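Local coordinates for spindle assembly checkpoint serine/threonine-protein kinase BUB1 (PDB 3ESL), which phosphorylates serine and threonine residues of target proteins and acts in the spindle checkpoint that delays anaphase until chromosomes are bioriented on the spindle, at residues L23-F33 with R62-Y73. Sequence-based numbering, arbitrary orientation. Where two conformers were deposited one is given.
Sequences LEDMDDPLDLF and RCLIYIQDMETY
The ring of Phe-33 lies with one face against the backbone of Cys-63, whose CA sits 3.6 Å from the ring centroid in a CH-pi contact. At its edge, Phe-33 CE2 meets Tyr-66 CD2 at 3.8 Å. These two rings are oblique, with planes 52° apart. One face of Tyr-66 carries Leu-23, with CD1 over the centre of the ring at 3.9 Å from the centroid. Ile-67 CD1 lies at the Tyr-66 edge and also reaches Pro-29 CG. With CG beside its backbone N (chi1 -78°), Phe-33 enters as a knob among Arg-62, Cys-63, Tyr-66 and Ile-67. An alanine in place of Phe-33 would remove the ring and is likely to open a gap over Cys-63 and leave Tyr-66 freer to turn. Cys-63 SG lies obliquely to the Phe-33 ring and touches Leu-30 CD1 at 3.7 Å. Past Ile-67, Tyr-73 CE1 packs on Leu-30 CB at 3.5 Å.

The Tyr-73 hydroxyl donates to Asp-28 OD1 at 2.7 Å, using the anti lone pair of that oxygen. Carboxylate and ring are nearly coplanar, 20° apart. The same hydroxyl accepts a weak hydrogen bond from Leu-30 N at 3.3 Å. The contact joins the 3-10 turn at 23-25, the loop after it and the N-terminal part of helix 29-47 to the C-terminal part of helix 49-67 and the loop beyond, in an antiparallel helical hairpin of the TPR-like N-terminal domain. Asp-28 OD2 forms a salt bridge with Arg-78. Tyr-73 and Arg-78 thus hold both carboxylate oxygens, and the arginine would probably favour the charged form of Asp-28.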
loop_
_atom_site.group_PDB
_atom_site.type_symbol
_atom_site.label_atom_id
_atom_site.label_comp_id
_atom_site.label_asym_id
_atom_site.label_seq_id
_atom_site.Cartn_x
_atom_site.Cartn_y
_atom_site.Cartn_z
ATOM N N LEU A 23 10.520 -13.393 15.101
ATOM C CA LEU A 23 10.748 -12.550 13.913
ATOM C C LEU A 23 12.202 -12.313 13.604
ATOM O O LEU A 23 12.631 -12.402 12.440
ATOM C CB LEU A 23 10.102 -11.174 14.054
ATOM C CG LEU A 23 8.705 -10.845 13.565
ATOM C CD1 LEU A 23 8.455 -9.388 13.905
ATOM C CD2 LEU A 23 8.512 -11.099 12.056
ATOM N N GLU A 24 12.960 -11.992 14.651
ATOM C CA GLU A 24 14.336 -11.533 14.476
ATOM C C GLU A 24 15.228 -12.536 13.738
ATOM O O GLU A 24 16.123 -12.131 12.997
ATOM C CB GLU A 24 14.952 -11.166 15.820
ATOM C CG GLU A 24 16.286 -10.440 15.704
ATOM C CD GLU A 24 16.712 -9.809 17.008
ATOM O OE1 GLU A 24 16.467 -10.427 18.070
ATOM O OE2 GLU A 24 17.284 -8.695 16.967
ATOM N N ASP A 25 14.974 -13.826 13.934
ATOM C CA ASP A 25 15.817 -14.877 13.365
ATOM C C ASP A 25 15.271 -15.477 12.061
ATOM O O ASP A 25 15.853 -16.426 11.527
ATOM C CB ASP A 25 16.020 -15.990 14.386
ATOM C CG ASP A 25 16.784 -15.525 15.618
ATOM O OD1 ASP A 25 17.643 -14.614 15.514
ATOM O OD2 ASP A 25 16.511 -16.089 16.695
ATOM N N MET A 26 14.165 -14.931 11.547
ATOM C CA MET A 26 13.538 -15.518 10.348
ATOM C C MET A 26 14.208 -15.095 9.061
ATOM O O MET A 26 14.698 -13.962 8.968
ATOM C CB MET A 26 12.062 -15.127 10.266
ATOM C CG MET A 26 11.210 -15.841 11.298
ATOM S SD MET A 26 9.465 -15.440 11.145
ATOM C CE MET A 26 8.988 -16.341 9.655
ATOM N N ASP A 27 14.223 -16.001 8.076
ATOM C CA ASP A 27 14.642 -15.632 6.705
ATOM C C ASP A 27 13.578 -14.759 6.057
ATOM O O ASP A 27 13.897 -13.831 5.311
ATOM C CB ASP A 27 14.841 -16.874 5.846
ATOM C CG ASP A 27 15.989 -17.724 6.335
ATOM O OD1 ASP A 27 17.071 -17.147 6.546
ATOM O OD2 ASP A 27 15.778 -18.938 6.548
ATOM N N ASP A 28 12.316 -15.075 6.332
ATOM C CA ASP A 28 11.182 -14.363 5.718
ATOM C C ASP A 28 10.218 -13.861 6.805
ATOM O O ASP A 28 9.106 -14.364 6.945
ATOM C CB ASP A 28 10.473 -15.318 4.737
ATOM C CG ASP A 28 9.477 -14.616 3.793
ATOM O OD1 ASP A 28 9.469 -13.377 3.644
ATOM O OD2 ASP A 28 8.677 -15.358 3.196
ATOM N N PRO A 29 10.637 -12.830 7.562
ATOM C CA PRO A 29 9.780 -12.330 8.642
ATOM C C PRO A 29 8.421 -11.825 8.111
ATOM O O PRO A 29 7.406 -11.872 8.826
ATOM C CB PRO A 29 10.605 -11.188 9.234
ATOM C CG PRO A 29 11.540 -10.758 8.088
ATOM C CD PRO A 29 11.887 -12.052 7.436
ATOM N N LEU A 30 8.387 -11.371 6.857
ATOM C CA LEU A 30 7.114 -10.922 6.270
ATOM C C LEU A 30 6.052 -12.034 6.322
ATOM O O LEU A 30 4.866 -11.760 6.545
ATOM C CB LEU A 30 7.320 -10.466 4.819
ATOM C CG LEU A 30 6.063 -9.951 4.103
ATOM C CD1 LEU A 30 5.421 -8.809 4.876
ATOM C CD2 LEU A 30 6.432 -9.498 2.692
ATOM N N ASP A 31 6.476 -13.280 6.139
ATOM C CA ASP A 31 5.544 -14.413 6.130
ATOM C C ASP A 31 4.791 -14.557 7.451
ATOM O O ASP A 31 3.609 -14.869 7.442
ATOM C CB ASP A 31 6.270 -15.709 5.782
ATOM C CG ASP A 31 5.317 -16.848 5.490
ATOM O OD1 ASP A 31 4.461 -16.685 4.592
ATOM O OD2 ASP A 31 5.430 -17.896 6.175
ATOM N N LEU A 32 5.461 -14.285 8.569
ATOM C CA LEU A 32 4.809 -14.407 9.883
ATOM C C LEU A 32 3.751 -13.305 10.034
ATOM O O LEU A 32 2.621 -13.579 10.451
ATOM C CB LEU A 32 5.838 -14.387 11.026
ATOM C CG LEU A 32 5.265 -14.357 12.459
ATOM C CD1 LEU A 32 4.356 -15.551 12.745
ATOM C CD2 LEU A 32 6.411 -14.268 13.488
ATOM N N PHE A 33 4.101 -12.067 9.682
ATOM C CA PHE A 33 3.102 -11.000 9.627
ATOM C C PHE A 33 1.925 -11.362 8.716
ATOM O O PHE A 33 0.762 -11.126 9.077
ATOM C CB PHE A 33 3.714 -9.672 9.137
ATOM C CG PHE A 33 4.499 -8.937 10.180
ATOM C CD1 PHE A 33 3.854 -8.329 11.266
ATOM C CD2 PHE A 33 5.888 -8.823 10.064
ATOM C CE1 PHE A 33 4.596 -7.617 12.217
ATOM C CE2 PHE A 33 6.637 -8.114 11.002
ATOM C CZ PHE A 33 5.985 -7.514 12.081
ATOM N N ARG A 62 2.468 -2.412 12.333
ATOM C CA ARG A 62 3.684 -3.079 12.816
ATOM C C ARG A 62 4.458 -3.712 11.664
ATOM O O ARG A 62 5.684 -3.566 11.570
ATOM C CB ARG A 62 3.348 -4.140 13.868
ATOM C CG ARG A 62 3.079 -3.574 15.247
ATOM C CD ARG A 62 2.577 -4.669 16.184
ATOM N NE ARG A 62 3.667 -5.459 16.753
ATOM C CZ ARG A 62 3.488 -6.448 17.627
ATOM N NH1 ARG A 62 2.267 -6.766 18.012
ATOM N NH2 ARG A 62 4.526 -7.117 18.112
ATOM N N CYS A 63 3.733 -4.405 10.787
ATOM C CA CYS A 63 4.347 -5.053 9.622
ATOM C C CYS A 63 5.071 -4.021 8.750
ATOM O O CYS A 63 6.252 -4.180 8.416
ATOM C CB CYS A 63 3.269 -5.756 8.805
ATOM S SG CYS A 63 3.911 -6.448 7.270
ATOM N N LEU A 64 4.358 -2.958 8.388
ATOM C CA LEU A 64 4.932 -1.945 7.487
ATOM C C LEU A 64 6.194 -1.325 8.091
ATOM O O LEU A 64 7.225 -1.190 7.418
ATOM C CB LEU A 64 3.900 -0.879 7.154
ATOM C CG LEU A 64 2.685 -1.405 6.375
ATOM C CD1 LEU A 64 1.683 -0.269 6.079
ATOM C CD2 LEU A 64 3.117 -2.122 5.079
ATOM N N ILE A 65 6.114 -1.013 9.380
ATOM C CA ILE A 65 7.229 -0.385 10.108
ATOM C C ILE A 65 8.418 -1.329 10.242
ATOM O O ILE A 65 9.564 -0.929 10.026
ATOM C CB ILE A 65 6.755 0.140 11.493
ATOM C CG1 ILE A 65 5.804 1.329 11.306
ATOM C CG2 ILE A 65 7.953 0.504 12.408
ATOM C CD1 ILE A 65 6.424 2.531 10.601
ATOM N N TYR A 66 8.149 -2.592 10.566
ATOM C CA TYR A 66 9.223 -3.563 10.750
ATOM C C TYR A 66 9.969 -3.873 9.448
ATOM O O TYR A 66 11.201 -3.964 9.427
ATOM C CB TYR A 66 8.676 -4.850 11.347
ATOM C CG TYR A 66 9.743 -5.802 11.831
ATOM C CD1 TYR A 66 10.265 -5.685 13.120
ATOM C CD2 TYR A 66 10.223 -6.819 11.012
ATOM C CE1 TYR A 66 11.237 -6.562 13.573
ATOM C CE2 TYR A 66 11.201 -7.695 11.454
ATOM C CZ TYR A 66 11.699 -7.563 12.735
ATOM O OH TYR A 66 12.668 -8.442 13.182
ATOM N N ILE A 67 9.215 -4.021 8.366
ATOM C CA ILE A 67 9.772 -4.497 7.110
ATOM C C ILE A 67 10.327 -3.345 6.233
ATOM O O ILE A 67 11.216 -3.575 5.401
ATOM C CB ILE A 67 8.717 -5.356 6.342
ATOM C CG1 ILE A 67 8.233 -6.552 7.195
ATOM C CG2 ILE A 67 9.240 -5.775 4.948
ATOM C CD1 ILE A 67 9.253 -7.704 7.385
ATOM N N GLN A 68 9.850 -2.115 6.450
ATOM C CA GLN A 68 10.121 -0.987 5.524
ATOM C C GLN A 68 11.596 -0.656 5.249
ATOM O O GLN A 68 11.933 -0.222 4.144
ATOM C CB GLN A 68 9.403 0.297 5.952
ATOM C CG GLN A 68 9.903 0.891 7.288
ATOM C CD GLN A 68 9.331 2.266 7.604
ATOM O OE1 GLN A 68 9.525 2.793 8.709
ATOM N NE2 GLN A 68 8.627 2.851 6.645
ATOM N N ASP A 69 12.455 -0.828 6.240
ATOM C CA ASP A 69 13.858 -0.432 6.054
ATOM C C ASP A 69 14.737 -1.592 5.578
ATOM O O ASP A 69 15.928 -1.397 5.294
ATOM C CB ASP A 69 14.427 0.255 7.305
ATOM C CG ASP A 69 13.906 1.689 7.489
ATOM O OD1 ASP A 69 13.775 2.431 6.491
ATOM O OD2 ASP A 69 13.645 2.079 8.644
ATOM N N MET A 70 14.135 -2.783 5.467
ATOM C CA MET A 70 14.786 -3.932 4.852
ATOM C C MET A 70 14.711 -3.758 3.339
ATOM O O MET A 70 13.650 -3.990 2.722
ATOM C CB MET A 70 14.105 -5.242 5.261
ATOM C CG MET A 70 14.243 -5.586 6.733
ATOM S SD MET A 70 13.397 -7.128 7.107
ATOM C CE MET A 70 13.817 -7.331 8.833
ATOM N N GLU A 71 15.838 -3.359 2.755
ATOM C CA GLU A 71 15.939 -3.072 1.323
ATOM C C GLU A 71 15.580 -4.270 0.454
ATOM O O GLU A 71 15.116 -4.110 -0.684
ATOM C CB GLU A 71 17.350 -2.586 0.976
ATOM C CG GLU A 71 17.683 -1.211 1.542
ATOM C CD GLU A 71 19.074 -0.734 1.161
ATOM O OE1 GLU A 71 20.069 -1.325 1.641
ATOM O OE2 GLU A 71 19.169 0.244 0.391
ATOM N N THR A 72 15.801 -5.469 0.992
ATOM C CA THR A 72 15.539 -6.705 0.257
ATOM C C THR A 72 14.051 -6.854 -0.080
ATOM O O THR A 72 13.716 -7.517 -1.055
ATOM C CB THR A 72 16.009 -7.969 1.008
ATOM O OG1 THR A 72 15.192 -8.171 2.166
ATOM C CG2 THR A 72 17.504 -7.885 1.414
ATOM N N TYR A 73 13.179 -6.260 0.740
ATOM C CA TYR A 73 11.718 -6.355 0.532
ATOM C C TYR A 73 11.112 -5.238 -0.333
ATOM O O TYR A 73 9.890 -5.239 -0.603
ATOM C CB TYR A 73 11.030 -6.361 1.893
ATOM C CG TYR A 73 11.011 -7.696 2.594
ATOM C CD1 TYR A 73 10.204 -8.743 2.128
ATOM C CD2 TYR A 73 11.766 -7.907 3.754
ATOM C CE1 TYR A 73 10.160 -9.963 2.787
ATOM C CE2 TYR A 73 11.703 -9.111 4.428
ATOM C CZ TYR A 73 10.909 -10.131 3.944
ATOM O OH TYR A 73 10.848 -11.322 4.602
#